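Local coordinates for protein esterase (Alcaligenes sp., PDB 1QLW) that probably hydrolyses carboxylic esters, as an alpha/beta hydrolase fold esterase that assembles from two copies of its chain, at residues P64-G70 with S98-Q104. Sequence-based numbering, arbitrary orientation. Where two conformers were deposited one is given.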
loop_
_atom_site.group_PDB
_atom_site.type_symbol
_atom_site.label_atom_id
_atom_site.label_comp_id
_atom_site.label_asym_id
_atom_site.label_seq_id
_atom_site.Cartn_x
_atom_site.Cartn_y
_atom_site.Cartn_z
ATOM N N PRO A 64 8.939 10.336 -16.810
ATOM C CA PRO A 64 8.912 9.526 -15.600
ATOM C C PRO A 64 8.869 8.039 -15.918
ATOM O O PRO A 64 8.394 7.648 -16.982
ATOM C CB PRO A 64 7.587 9.910 -14.933
ATOM C CG PRO A 64 7.317 11.294 -15.437
ATOM C CD PRO A 64 7.739 11.185 -16.898
ATOM N N ILE A 65 9.276 7.215 -14.971
ATOM C CA ILE A 65 9.146 5.775 -15.052
ATOM C C ILE A 65 7.996 5.350 -14.140
ATOM O O ILE A 65 7.960 5.717 -12.967
ATOM C CB ILE A 65 10.449 5.055 -14.679
ATOM C CG1 ILE A 65 11.603 5.494 -15.594
ATOM C CG2 ILE A 65 10.253 3.543 -14.717
ATOM C CD1 ILE A 65 12.980 5.036 -15.167
ATOM N N THR A 66 7.065 4.593 -14.711
ATOM C CA THR A 66 5.962 4.000 -13.958
ATOM C C THR A 66 6.314 2.538 -13.705
ATOM O O THR A 66 6.533 1.782 -14.662
ATOM C CB THR A 66 4.652 4.148 -14.739
ATOM O OG1 THR A 66 4.331 5.535 -14.900
ATOM C CG2 THR A 66 3.502 3.474 -14.019
ATOM N N LEU A 67 6.373 2.139 -12.446
ATOM C CA LEU A 67 6.762 0.800 -12.014
ATOM C C LEU A 67 5.537 -0.011 -11.630
ATOM O O LEU A 67 4.752 0.429 -10.788
ATOM C CB LEU A 67 7.745 0.856 -10.840
ATOM C CG LEU A 67 9.074 1.564 -11.092
ATOM C CD1 LEU A 67 9.856 1.699 -9.780
ATOM C CD2 LEU A 67 9.907 0.800 -12.103
ATOM N N ILE A 68 5.386 -1.175 -12.258
ATOM C CA ILE A 68 4.167 -1.968 -12.223
ATOM C C ILE A 68 4.474 -3.387 -11.761
ATOM O O ILE A 68 5.048 -4.188 -12.524
ATOM C CB ILE A 68 3.526 -1.983 -13.628
ATOM C CG1 ILE A 68 3.374 -0.577 -14.239
ATOM C CG2 ILE A 68 2.195 -2.722 -13.606
ATOM C CD1 ILE A 68 3.345 -0.600 -15.751
ATOM N N HIS A 69 4.147 -3.713 -10.520
ATOM C CA HIS A 69 4.425 -5.017 -9.943
ATOM C C HIS A 69 3.600 -6.127 -10.598
ATOM O O HIS A 69 2.614 -5.880 -11.286
ATOM C CB HIS A 69 4.166 -4.994 -8.423
ATOM C CG HIS A 69 2.703 -4.817 -8.111
ATOM N ND1 HIS A 69 1.831 -5.891 -8.190
ATOM C CD2 HIS A 69 1.961 -3.752 -7.755
ATOM C CE1 HIS A 69 0.606 -5.432 -7.906
ATOM N NE2 HIS A 69 0.647 -4.136 -7.637
ATOM N N GLY A 70 4.026 -7.359 -10.310
ATOM C CA GLY A 70 3.370 -8.544 -10.821
ATOM C C GLY A 70 2.531 -9.275 -9.788
ATOM O O GLY A 70 1.910 -8.639 -8.927
ATOM N N SER A 98 11.788 10.756 -12.286
ATOM C CA SER A 98 10.572 10.681 -11.505
ATOM C C SER A 98 10.001 9.273 -11.541
ATOM O O SER A 98 10.095 8.616 -12.582
ATOM C CB SER A 98 9.540 11.651 -12.047
ATOM O OG SER A 98 10.021 12.973 -11.873
ATOM N N THR A 99 9.454 8.836 -10.420
ATOM C CA THR A 99 8.900 7.500 -10.335
ATOM C C THR A 99 7.433 7.543 -9.913
ATOM O O THR A 99 7.031 8.340 -9.059
ATOM C CB THR A 99 9.618 6.583 -9.341
ATOM O OG1 THR A 99 9.483 7.127 -8.036
ATOM C CG2 THR A 99 11.074 6.415 -9.738
ATOM N N TYR A 100 6.654 6.692 -10.559
ATOM C CA TYR A 100 5.227 6.514 -10.259
ATOM C C TYR A 100 5.057 5.032 -9.944
ATOM O O TYR A 100 5.164 4.219 -10.860
ATOM C CB TYR A 100 4.342 6.983 -11.404
ATOM C CG TYR A 100 4.332 8.484 -11.556
ATOM C CD1 TYR A 100 5.411 9.180 -12.067
ATOM C CD2 TYR A 100 3.239 9.238 -11.149
ATOM C CE1 TYR A 100 5.427 10.559 -12.121
ATOM C CE2 TYR A 100 3.228 10.614 -11.230
ATOM C CZ TYR A 100 4.325 11.279 -11.710
ATOM O OH TYR A 100 4.341 12.645 -11.788
ATOM N N VAL A 101 4.895 4.687 -8.682
ATOM C CA VAL A 101 4.862 3.288 -8.242
ATOM C C VAL A 101 3.421 2.961 -7.884
ATOM O O VAL A 101 2.853 3.567 -6.962
ATOM C CB VAL A 101 5.802 3.035 -7.059
ATOM C CG1 VAL A 101 5.686 1.581 -6.598
ATOM C CG2 VAL A 101 7.255 3.364 -7.396
ATOM N N ILE A 102 2.841 2.006 -8.599
ATOM C CA ILE A 102 1.430 1.687 -8.438
ATOM C C ILE A 102 1.206 0.467 -7.558
ATOM O O ILE A 102 2.094 -0.362 -7.359
ATOM C CB ILE A 102 0.730 1.490 -9.803
ATOM C CG1 ILE A 102 1.130 0.202 -10.510
ATOM C CG2 ILE A 102 0.986 2.700 -10.695
ATOM C CD1 ILE A 102 0.077 -0.625 -11.130
ATOM N N ASP A 103 -0.031 0.376 -7.042
ATOM C CA ASP A 103 -0.599 -0.915 -6.667
ATOM C C ASP A 103 -1.666 -1.222 -7.728
ATOM O O ASP A 103 -2.524 -0.387 -8.001
ATOM C CB ASP A 103 -1.235 -0.961 -5.283
ATOM C CG ASP A 103 -0.210 -0.981 -4.157
ATOM O OD1 ASP A 103 0.982 -1.288 -4.428
ATOM O OD2 ASP A 103 -0.612 -0.783 -2.983
ATOM N N GLN A 104 -1.570 -2.416 -8.320
ATOM C CA GLN A 104 -2.554 -2.808 -9.317
ATOM C C GLN A 104 -3.974 -2.668 -8.781
ATOM O O GLN A 104 -4.212 -2.811 -7.578
ATOM C CB GLN A 104 -2.399 -4.271 -9.704
ATOM C CG GLN A 104 -1.280 -4.607 -10.671
ATOM C CD GLN A 104 -1.360 -6.043 -11.134
ATOM O OE1 GLN A 104 -2.462 -6.542 -11.427
ATOM N NE2 GLN A 104 -0.238 -6.734 -11.196
HETATM O O HOH W 1 4.193 -1.363 -8.762
#
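Ile65 and Leu67 bond alternately with Ser98, Tyr100 and Ile102, the ladder of two parallel strands in the alpha/beta hydrolase sheet. Helix 88-94 makes the beta-alpha-beta crossover between them, and the strand axes approach to 4.7 Å. Three backbone bonds are firm, among them Ile65 N to Ser98 O at 2.9 Å; the fourth, Ile102 N to Leu67 O, is weak at 3.3 Å. There the strands part, CA to CA from 4.9 Å (Leu67 to Val101) to 7.3 Å (His69 to Asp103), and a water bridges Leu67 O, His69 N and Ile102 O.

Beyond it, His69 spans the wider separation. Its CB carries CG between backbone N and carbonyl carbon (chi1 67°), which brings the ring edge up to the 102-104 backbone. CD2 meets Ile102 O in the ring plane, while His69 CE1 lies 3.4 Å from Gln104 CG. At the tip, His69 NE2 accepts a bond from Gln104 N at 2.9 Å, nearly straight (177°) though tilted from the ring plane. ND1 donates in plane to a lone pair of Gly70 O; with both nitrogens bonded, the ring's rotation is fixed. A leucine in place of His69 would probably leave Gln104 N without this acceptor and Gly70 O without the ND1 donor. Gln104, whose OE1 bonds Tyr211, answers with NE2, which reaches His69 O at 3.0 Å from above the carbonyl plane.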